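Local coordinates for protein aldehyde dehydrogenase 12 (PDB 6D97) that probably catalyses the NAD+-dependent oxidation of L-glutamate gamma-semialdehyde to glutamate, the last step of proline catabolism in plants, at residues K350-S353 with E354-K357; V315-Q318 with D319-C323; K338-S342 with S343-E347; H377-N380 with L381-I384. All blocks are in the same frame, centred on the assembly; numbering follows the deposited sequence.

Contact 1: K350-S353 with E354-K357; sequences KKLS and ERRK
Glu354 reaches back one turn to Lys350 at the C-terminal end of helix 345-354, and the two close an i to i+4 salt bridge, Lys350 NZ to Glu354 OE1 at 2.8 Å. The carboxylate receives the ammonium on the syn lone pair of OE1. Lys350 gets there because CG stands anti to its backbone N (chi1 -179°) and the chain, straight to CE, bends only at the last torsion. Lys350 CG also lies 3.5 Å from Glu354 OE1. Ser353 turns OG back onto the helix, where it donates to Lys350 O at 2.8 Å; the same carbonyl receives Glu354 N in a weak bond. Leu352 and Arg355 run side by side, with Leu352 CD2 over one face of the guanidinium, 3.8 Å from Arg355 NE. In the plane of that group, at its edge, a water takes the proton of Arg355 NE and lies 2.6 Å from Leu352 O, linking the two. Pro544 O of the second subunit holds the outer end of Arg355, while Arg356 turns to helix 309-321. Ser353 OG thus supplements the weak backbone bond at Lys350 O, a water serves Leu352 O, and Arg355 carries the helix end into the subunit interface.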
loop_
_atom_site.group_PDB
_atom_site.type_symbol
_atom_site.label_atom_id
_atom_site.label_comp_id
_atom_site.label_asym_id
_atom_site.label_seq_id
_atom_site.Cartn_x
_atom_site.Cartn_y
_atom_site.Cartn_z
ATOM N N LYS A 350 -34.472 -5.517 29.815
ATOM C CA LYS A 350 -35.905 -5.774 29.832
ATOM C C LYS A 350 -36.691 -4.483 29.642
ATOM O O LYS A 350 -37.581 -4.404 28.785
ATOM C CB LYS A 350 -36.288 -6.465 31.142
ATOM C CG LYS A 350 -37.760 -6.816 31.263
ATOM C CD LYS A 350 -37.994 -7.801 32.396
ATOM C CE LYS A 350 -39.465 -8.132 32.547
ATOM N NZ LYS A 350 -40.270 -6.918 32.849
ATOM N N LYS A 351 -36.362 -3.452 30.428
ATOM C CA LYS A 351 -37.063 -2.175 30.320
ATOM C C LYS A 351 -36.892 -1.564 28.935
ATOM O O LYS A 351 -37.842 -1.002 28.377
ATOM C CB LYS A 351 -36.567 -1.210 31.398
ATOM C CG LYS A 351 -37.054 -1.546 32.799
ATOM C CD LYS A 351 -36.256 -0.806 33.866
ATOM C CE LYS A 351 -36.756 -1.139 35.267
ATOM N NZ LYS A 351 -35.854 -0.611 36.327
ATOM N N LEU A 352 -35.691 -1.680 28.357
ATOM C CA LEU A 352 -35.446 -1.101 27.040
ATOM C C LEU A 352 -36.227 -1.826 25.950
ATOM O O LEU A 352 -36.696 -1.189 25.000
ATOM C CB LEU A 352 -33.951 -1.114 26.728
ATOM C CG LEU A 352 -33.088 -0.114 27.492
ATOM C CD1 LEU A 352 -31.632 -0.472 27.300
ATOM C CD2 LEU A 352 -33.364 1.280 26.980
ATOM N N SER A 353 -36.390 -3.147 26.068
ATOM C CA SER A 353 -37.164 -3.881 25.071
ATOM C C SER A 353 -38.647 -3.530 25.135
ATOM O O SER A 353 -39.346 -3.620 24.119
ATOM C CB SER A 353 -36.976 -5.388 25.252
ATOM O OG SER A 353 -37.640 -5.851 26.417
ATOM N N GLU A 354 -39.139 -3.117 26.305
ATOM C CA GLU A 354 -40.569 -2.900 26.500
ATOM C C GLU A 354 -41.034 -1.512 26.087
ATOM O O GLU A 354 -42.247 -1.282 26.031
ATOM C CB GLU A 354 -40.946 -3.158 27.962
ATOM C CG GLU A 354 -40.915 -4.634 28.328
ATOM C CD GLU A 354 -40.724 -4.880 29.811
ATOM O OE1 GLU A 354 -40.969 -6.025 30.254
ATOM O OE2 GLU A 354 -40.327 -3.939 30.531
ATOM N N ARG A 355 -40.121 -0.586 25.806
ATOM C CA ARG A 355 -40.509 0.686 25.214
ATOM C C ARG A 355 -40.502 0.642 23.691
ATOM O O ARG A 355 -40.793 1.660 23.054
ATOM C CB ARG A 355 -39.603 1.819 25.716
ATOM C CG ARG A 355 -38.136 1.623 25.433
ATOM C CD ARG A 355 -37.365 2.917 25.638
ATOM N NE ARG A 355 -36.083 2.896 24.936
ATOM C CZ ARG A 355 -35.222 3.908 24.904
ATOM N NH1 ARG A 355 -35.501 5.041 25.537
ATOM N NH2 ARG A 355 -34.079 3.786 24.238
ATOM N N ARG A 356 -40.185 -0.505 23.096
ATOM C CA ARG A 356 -40.301 -0.674 21.656
ATOM C C ARG A 356 -41.753 -0.940 21.287
ATOM O O ARG A 356 -42.452 -1.694 21.968
ATOM C CB ARG A 356 -39.406 -1.819 21.184
ATOM C CG ARG A 356 -37.963 -1.599 21.585
ATOM C CD ARG A 356 -36.990 -2.507 20.846
ATOM N NE ARG A 356 -35.648 -1.926 20.859
ATOM C CZ ARG A 356 -35.084 -1.306 19.826
ATOM N NH1 ARG A 356 -35.737 -1.202 18.675
ATOM N NH2 ARG A 356 -33.864 -0.791 19.948
ATOM N N LYS A 357 -42.212 -0.302 20.213
ATOM C CA LYS A 357 -43.622 -0.374 19.867
ATOM C C LYS A 357 -43.809 -0.285 18.360
ATOM O O LYS A 357 -42.951 0.210 17.626
ATOM C CB LYS A 357 -44.430 0.724 20.566
ATOM C CG LYS A 357 -43.811 2.098 20.494
ATOM C CD LYS A 357 -43.713 2.683 21.886
ATOM C CE LYS A 357 -43.410 4.167 21.852
ATOM N NZ LYS A 357 -43.616 4.762 23.201
HETATM O O HOH W 1 -35.630 0.602 23.403
#

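Contact 2: V315-Q318 with D319-C323; sequences VCDQ and DAYAC
This is a one-turn contact along the last part of helix 309-321, the helix of a beta-alpha-beta unit between strands 298-302 and 331-337, in which Val315 and Asp319 meet one turn apart. Asp319 N donates to Val315 O at 2.7 Å, and Ala320 N to Cys316 O at 3.0 Å. The series runs on to Ala322, which leaves helical angles yet still gives its N to Gln318 O. Val315 and Asp319 point the same way side by side, Val315 CG1 lying 3.2 Å from Asp319 OD2. That methyl is put there by its position anti to the backbone N (chi1 176°). The Asp319 carboxylate is also held by Lys300, Thr495 and the backbone N of Thr494. A leucine at Asp319 would probably leave the Lys300 ammonium without its counter-charge and the two threonines without their acceptor. Asp317 and Tyr321 cross at about a right angle: Asp317 OD1 comes to the ring edge, in its plane, 3.5 Å from Tyr321 CD2, while Ala320 CB sits over the centre of one face. Tyr321 OH bonds to Thr411 O. Gln318, bent at chi2, sets NE2 beside Ala322 CB and gives its hydrogen bond to Thr547 of the second subunit. Two buried aspartates on one turn are thus each matched to a positive group, Asp317 to Arg356 and Asp319 to Lys300, which probably keeps both ionised.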
loop_
_atom_site.group_PDB
_atom_site.type_symbol
_atom_site.label_atom_id
_atom_site.label_comp_id
_atom_site.label_asym_id
_atom_site.label_seq_id
_atom_site.Cartn_x
_atom_site.Cartn_y
_atom_site.Cartn_z
ATOM N N VAL A 315 -26.792 -0.494 23.933
ATOM C CA VAL A 315 -26.233 -1.117 22.738
ATOM C C VAL A 315 -26.772 -2.529 22.572
ATOM O O VAL A 315 -27.038 -2.981 21.451
ATOM C CB VAL A 315 -24.697 -1.099 22.802
ATOM C CG1 VAL A 315 -24.116 -1.836 21.618
ATOM C CG2 VAL A 315 -24.200 0.327 22.838
ATOM N N CYS A 316 -26.948 -3.245 23.685
ATOM C CA CYS A 316 -27.537 -4.578 23.624
ATOM C C CYS A 316 -28.950 -4.530 23.053
ATOM O O CYS A 316 -29.323 -5.371 22.228
ATOM C CB CYS A 316 -27.539 -5.215 25.014
ATOM S SG CYS A 316 -25.980 -5.992 25.511
ATOM N N ASP A 317 -29.748 -3.546 23.471
ATOM C CA ASP A 317 -31.112 -3.440 22.963
ATOM C C ASP A 317 -31.125 -3.064 21.486
ATOM O O ASP A 317 -31.916 -3.610 20.708
ATOM C CB ASP A 317 -31.903 -2.421 23.782
ATOM C CG ASP A 317 -33.290 -2.170 23.215
ATOM O OD1 ASP A 317 -34.171 -3.037 23.401
ATOM O OD2 ASP A 317 -33.492 -1.115 22.572
ATOM N N GLN A 318 -30.265 -2.127 21.083
ATOM C CA GLN A 318 -30.223 -1.732 19.681
ATOM C C GLN A 318 -29.660 -2.849 18.816
ATOM O O GLN A 318 -30.157 -3.095 17.711
ATOM C CB GLN A 318 -29.401 -0.454 19.514
ATOM C CG GLN A 318 -30.056 0.778 20.118
ATOM C CD GLN A 318 -31.285 1.233 19.347
ATOM O OE1 GLN A 318 -32.282 1.649 19.935
ATOM N NE2 GLN A 318 -31.216 1.161 18.025
ATOM N N ASP A 319 -28.628 -3.541 19.306
ATOM C CA ASP A 319 -28.031 -4.621 18.528
ATOM C C ASP A 319 -29.030 -5.744 18.300
ATOM O O ASP A 319 -29.147 -6.272 17.189
ATOM C CB ASP A 319 -26.784 -5.159 19.228
ATOM C CG ASP A 319 -25.563 -4.304 18.977
ATOM O OD1 ASP A 319 -25.547 -3.556 17.978
ATOM O OD2 ASP A 319 -24.614 -4.394 19.783
ATOM N N ALA A 320 -29.771 -6.116 19.342
ATOM C CA ALA A 320 -30.644 -7.276 19.241
ATOM C C ALA A 320 -31.967 -6.955 18.560
ATOM O O ALA A 320 -32.537 -7.825 17.890
ATOM C CB ALA A 320 -30.901 -7.862 20.630
ATOM N N TYR A 321 -32.470 -5.726 18.693
ATOM C CA TYR A 321 -33.880 -5.480 18.425
ATOM C C TYR A 321 -34.188 -4.343 17.464
ATOM O O TYR A 321 -35.345 -4.236 17.042
ATOM C CB TYR A 321 -34.619 -5.233 19.746
ATOM C CG TYR A 321 -34.528 -6.423 20.663
ATOM C CD1 TYR A 321 -34.771 -7.705 20.183
ATOM C CD2 TYR A 321 -34.173 -6.271 21.998
ATOM C CE1 TYR A 321 -34.681 -8.800 21.009
ATOM C CE2 TYR A 321 -34.078 -7.361 22.834
ATOM C CZ TYR A 321 -34.335 -8.624 22.335
ATOM O OH TYR A 321 -34.242 -9.718 23.160
ATOM N N ALA A 322 -33.224 -3.495 17.108
ATOM C CA ALA A 322 -33.460 -2.546 16.029
ATOM C C ALA A 322 -33.834 -3.306 14.764
ATOM O O ALA A 322 -33.301 -4.385 14.493
ATOM C CB ALA A 322 -32.228 -1.675 15.784
ATOM N N CYS A 323 -34.777 -2.749 14.004
ATOM C CA CYS A 323 -35.369 -3.418 12.847
ATOM C C CYS A 323 -35.984 -4.763 13.217
ATOM O O CYS A 323 -36.104 -5.641 12.359
ATOM C CB CYS A 323 -34.346 -3.610 11.721
ATOM S SG CYS A 323 -33.480 -2.097 11.238
#

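Contact 3: K338-S342 with S343-E347; sequences KNWSS and SGLLE
Trp340 O is gripped by Ser343 twice and by a water once. Ser343 OG donates to it at 2.5 Å, tilted 22° from the carbonyl plane, while Ser343 N comes from well above that plane at 3.1 Å. The water donates to Trp340 O at 2.9 Å and accepts from Leu346 N in the first turn of helix 345-354, so it bridges the loop to the helix. Ser343 OG has a second task: it accepts from Leu345 N at 3.2 Å. With chi1 63° the hydroxyl stands between its own backbone N and carbonyl carbon, where it can face the Trp340 carbonyl and the amide two residues on at once. Earlier in the loop, Ser341 OG and Ser341 N both donate to Lys338 O, the hydroxyl lying in the carbonyl plane. The Trp340 indole adds the apolar side: Leu345 CB approaches the ring at its edge, near the plane, 4.1 Å from Trp340 CE3. Val309 and Val312 of helix 309-321 pack on the indole too, and Leu302 of strand 298-302 touches both Trp340 and Leu345. Gly344 is the N-cap; at its phi of 84° a side chain would crowd the preceding carbonyl. The serine hydroxyl that accepts from the amide two residues on makes this an ST turn, leading from strand 331-337 into the helix.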
loop_
_atom_site.group_PDB
_atom_site.type_symbol
_atom_site.label_atom_id
_atom_site.label_comp_id
_atom_site.label_asym_id
_atom_site.label_seq_id
_atom_site.Cartn_x
_atom_site.Cartn_y
_atom_site.Cartn_z
ATOM N N LYS A 338 -19.996 -13.566 34.716
ATOM C CA LYS A 338 -20.744 -13.621 35.971
ATOM C C LYS A 338 -20.720 -12.290 36.714
ATOM O O LYS A 338 -21.675 -11.959 37.426
ATOM C CB LYS A 338 -20.184 -14.735 36.859
ATOM C CG LYS A 338 -21.090 -15.142 38.011
ATOM C CD LYS A 338 -20.471 -16.276 38.819
ATOM C CE LYS A 338 -21.383 -16.716 39.954
ATOM N NZ LYS A 338 -21.652 -15.617 40.924
ATOM N N ASN A 339 -19.650 -11.506 36.542
ATOM C CA ASN A 339 -19.559 -10.210 37.207
ATOM C C ASN A 339 -20.696 -9.283 36.801
ATOM O O ASN A 339 -21.071 -8.389 37.568
ATOM C CB ASN A 339 -18.214 -9.552 36.903
ATOM C CG ASN A 339 -17.042 -10.356 37.422
ATOM O OD1 ASN A 339 -17.217 -11.315 38.173
ATOM N ND2 ASN A 339 -15.837 -9.967 37.027
ATOM N N TRP A 340 -21.258 -9.476 35.607
ATOM C CA TRP A 340 -22.334 -8.621 35.123
ATOM C C TRP A 340 -23.704 -9.017 35.654
ATOM O O TRP A 340 -24.667 -8.274 35.435
ATOM C CB TRP A 340 -22.371 -8.634 33.592
ATOM C CG TRP A 340 -21.327 -7.782 32.936
ATOM C CD1 TRP A 340 -20.043 -8.138 32.648
ATOM C CD2 TRP A 340 -21.485 -6.433 32.473
ATOM N NE1 TRP A 340 -19.388 -7.095 32.038
ATOM C CE2 TRP A 340 -20.251 -6.037 31.919
ATOM C CE3 TRP A 340 -22.548 -5.523 32.474
ATOM C CZ2 TRP A 340 -20.049 -4.767 31.375
ATOM C CZ3 TRP A 340 -22.346 -4.260 31.931
ATOM C CH2 TRP A 340 -21.106 -3.896 31.390
ATOM N N SER A 341 -23.820 -10.158 36.342
ATOM C CA SER A 341 -25.132 -10.636 36.771
ATOM C C SER A 341 -25.761 -9.721 37.813
ATOM O O SER A 341 -26.991 -9.643 37.904
ATOM C CB SER A 341 -25.025 -12.059 37.319
ATOM O OG SER A 341 -24.190 -12.106 38.463
ATOM N N SER A 342 -24.945 -9.029 38.604
ATOM C CA SER A 342 -25.434 -8.129 39.639
ATOM C C SER A 342 -25.413 -6.670 39.203
ATOM O O SER A 342 -25.664 -5.781 40.024
ATOM C CB SER A 342 -24.609 -8.308 40.912
ATOM O OG SER A 342 -23.226 -8.157 40.641
ATOM N N SER A 343 -25.130 -6.407 37.927
ATOM C CA SER A 343 -24.956 -5.043 37.446
ATOM C C SER A 343 -26.273 -4.323 37.195
ATOM O O SER A 343 -26.276 -3.092 37.090
ATOM C CB SER A 343 -24.132 -5.053 36.156
ATOM O OG SER A 343 -24.808 -5.754 35.125
ATOM N N GLY A 344 -27.383 -5.050 37.104
ATOM C CA GLY A 344 -28.625 -4.482 36.631
ATOM C C GLY A 344 -28.767 -4.445 35.125
ATOM O O GLY A 344 -29.722 -3.839 34.624
ATOM N N LEU A 345 -27.847 -5.077 34.391
ATOM C CA LEU A 345 -27.872 -5.020 32.932
ATOM C C LEU A 345 -29.134 -5.663 32.370
ATOM O O LEU A 345 -29.841 -5.057 31.558
ATOM C CB LEU A 345 -26.632 -5.708 32.361
ATOM C CG LEU A 345 -26.689 -5.923 30.849
ATOM C CD1 LEU A 345 -26.295 -4.652 30.121
ATOM C CD2 LEU A 345 -25.821 -7.089 30.430
ATOM N N LEU A 346 -29.420 -6.903 32.777
ATOM C CA LEU A 346 -30.587 -7.608 32.255
ATOM C C LEU A 346 -31.874 -6.862 32.582
ATOM O O LEU A 346 -32.804 -6.823 31.768
ATOM C CB LEU A 346 -30.638 -9.032 32.810
ATOM C CG LEU A 346 -29.711 -10.065 32.168
ATOM C CD1 LEU A 346 -29.854 -11.416 32.861
ATOM C CD2 LEU A 346 -30.003 -10.183 30.675
ATOM N N GLU A 347 -31.942 -6.263 33.774
ATOM C CA GLU A 347 -33.109 -5.466 34.142
ATOM C C GLU A 347 -33.277 -4.277 33.206
ATOM O O GLU A 347 -34.395 -3.973 32.772
ATOM C CB GLU A 347 -32.993 -5.000 35.595
ATOM C CG GLU A 347 -33.177 -6.107 36.629
ATOM C CD GLU A 347 -31.994 -7.062 36.694
ATOM O OE1 GLU A 347 -30.918 -6.712 36.159
ATOM O OE2 GLU A 347 -32.141 -8.161 37.275
HETATM O O HOH W 2 -27.529 -8.422 34.827
#

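Contact 4: H377-N380 with L381-I384; sequences HMNN and LLKI
The C-terminal turn of helix 371-382 brings His377 against Leu381 on its buried side and Asn380 against Lys383 on its outer side. Leu381 N donates to His377 O at 2.9 Å, and Leu382 N to Met378 O at 3.0 Å. Leu381 crosses the imidazole obliquely: its CG lies over one face, toward the rim, and Leu381 CD1 comes 3.6 Å from His377 NE2. With CG anti to its backbone N (chi1 -177°), the histidine swings its ring along the helix to that leucine. The Met378 and Leu382 side chains lie side by side, Met378 CG 4.1 Å from Leu382 CD1. Together these residues seat the helix: Phe437 of strand 437-443 meets the His377 ring and packs on Met378 and Leu381, while Val389 of strand 388-391 touches Met378 and Leu382. Lys383 N makes only weak bonds, to Asn379 O and Asn380 O. The side chains of Asn380 and Lys383 lie side by side, and Lys383 NZ donates to Asn380 OD1 at 3.3 Å. A valine in place of Asn380 is likely to deprive the ammonium of this acceptor and set the end of the lysine free to swing. Ser387 OG bonds to Leu381 O and Ile384 O.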
loop_
_atom_site.group_PDB
_atom_site.type_symbol
_atom_site.label_atom_id
_atom_site.label_comp_id
_atom_site.label_asym_id
_atom_site.label_seq_id
_atom_site.Cartn_x
_atom_site.Cartn_y
_atom_site.Cartn_z
ATOM N N HIS A 377 -39.682 -22.079 18.274
ATOM C CA HIS A 377 -38.258 -22.031 18.618
ATOM C C HIS A 377 -38.059 -21.737 20.104
ATOM O O HIS A 377 -37.288 -22.419 20.788
ATOM C CB HIS A 377 -37.541 -20.978 17.773
ATOM C CG HIS A 377 -36.059 -20.908 18.018
ATOM N ND1 HIS A 377 -35.204 -21.952 17.720
ATOM C CD2 HIS A 377 -35.287 -19.919 18.528
ATOM C CE1 HIS A 377 -33.971 -21.608 18.040
ATOM N NE2 HIS A 377 -33.995 -20.379 18.526
ATOM N N MET A 378 -38.753 -20.727 20.623
ATOM C CA MET A 378 -38.675 -20.404 22.046
ATOM C C MET A 378 -39.047 -21.602 22.912
ATOM O O MET A 378 -38.377 -21.887 23.914
ATOM C CB MET A 378 -39.598 -19.226 22.376
ATOM C CG MET A 378 -39.697 -18.894 23.847
ATOM S SD MET A 378 -40.980 -17.656 24.152
ATOM C CE MET A 378 -42.488 -18.587 23.872
ATOM N N ASN A 379 -40.129 -22.296 22.569
ATOM C CA ASN A 379 -40.544 -23.457 23.346
ATOM C C ASN A 379 -39.537 -24.597 23.228
ATOM O O ASN A 379 -39.296 -25.318 24.205
ATOM C CB ASN A 379 -41.941 -23.911 22.907
ATOM C CG ASN A 379 -43.032 -22.962 23.363
ATOM O OD1 ASN A 379 -42.954 -22.399 24.458
ATOM N ND2 ASN A 379 -44.049 -22.775 22.532
ATOM N N ASN A 380 -38.952 -24.785 22.043
ATOM C CA ASN A 380 -37.914 -25.798 21.891
ATOM C C ASN A 380 -36.721 -25.503 22.791
ATOM O O ASN A 380 -36.145 -26.419 23.390
ATOM C CB ASN A 380 -37.471 -25.890 20.432
ATOM C CG ASN A 380 -38.490 -26.582 19.557
ATOM O OD1 ASN A 380 -39.332 -27.335 20.042
ATOM N ND2 ASN A 380 -38.410 -26.339 18.254
ATOM N N LEU A 381 -36.335 -24.229 22.898
ATOM C CA LEU A 381 -35.249 -23.861 23.800
ATOM C C LEU A 381 -35.635 -24.100 25.254
ATOM O O LEU A 381 -34.805 -24.528 26.065
ATOM C CB LEU A 381 -34.856 -22.399 23.587
ATOM C CG LEU A 381 -34.153 -22.069 22.271
ATOM C CD1 LEU A 381 -34.037 -20.571 22.081
ATOM C CD2 LEU A 381 -32.780 -22.702 22.260
ATOM N N LEU A 382 -36.896 -23.836 25.603
ATOM C CA LEU A 382 -37.340 -23.969 26.985
ATOM C C LEU A 382 -37.382 -25.413 27.462
ATOM O O LEU A 382 -37.491 -25.639 28.672
ATOM C CB LEU A 382 -38.714 -23.322 27.157
ATOM C CG LEU A 382 -38.692 -21.794 27.083
ATOM C CD1 LEU A 382 -40.101 -21.222 27.140
ATOM C CD2 LEU A 382 -37.834 -21.223 28.199
ATOM N N LYS A 383 -37.295 -26.389 26.555
ATOM C CA LYS A 383 -37.165 -27.780 26.977
ATOM C C LYS A 383 -35.824 -28.051 27.641
ATOM O O LYS A 383 -35.669 -29.082 28.306
ATOM C CB LYS A 383 -37.344 -28.715 25.778
ATOM C CG LYS A 383 -38.723 -28.664 25.144
ATOM C CD LYS A 383 -38.753 -29.408 23.818
ATOM C CE LYS A 383 -40.145 -29.385 23.212
ATOM N NZ LYS A 383 -40.159 -29.955 21.834
ATOM N N ILE A 384 -34.861 -27.150 27.483
ATOM C CA ILE A 384 -33.511 -27.347 27.994
ATOM C C ILE A 384 -33.477 -27.021 29.481
ATOM O O ILE A 384 -34.069 -26.032 29.932
ATOM C CB ILE A 384 -32.519 -26.482 27.198
ATOM C CG1 ILE A 384 -32.534 -26.898 25.725
ATOM C CG2 ILE A 384 -31.127 -26.578 27.789
ATOM C CD1 ILE A 384 -31.902 -25.889 24.791
#

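In the fold
All four contacts are local and lie in series, none nesting in or crossing another, on the same side of the chain's centre. Contact 2 comes first, at the end of helix 309-321. The chain then runs through strand 331-337 into contact 3, which closes the turn starting helix 345-354; contact 1 finishes that helix, its segments adjoining those of contact 3 in sequence. Contact 4 ends the next helix, 371-382, about 12 Å from contact 1 between nearest atoms. Contacts 1 and 2 touch directly, through a salt bridge from Arg356 NH2 to Asp317 OD2 (2.7 Å), and both reach the second subunit. Helices 309-321 and 345-354 are thus tied together beside the seven-stranded sheet.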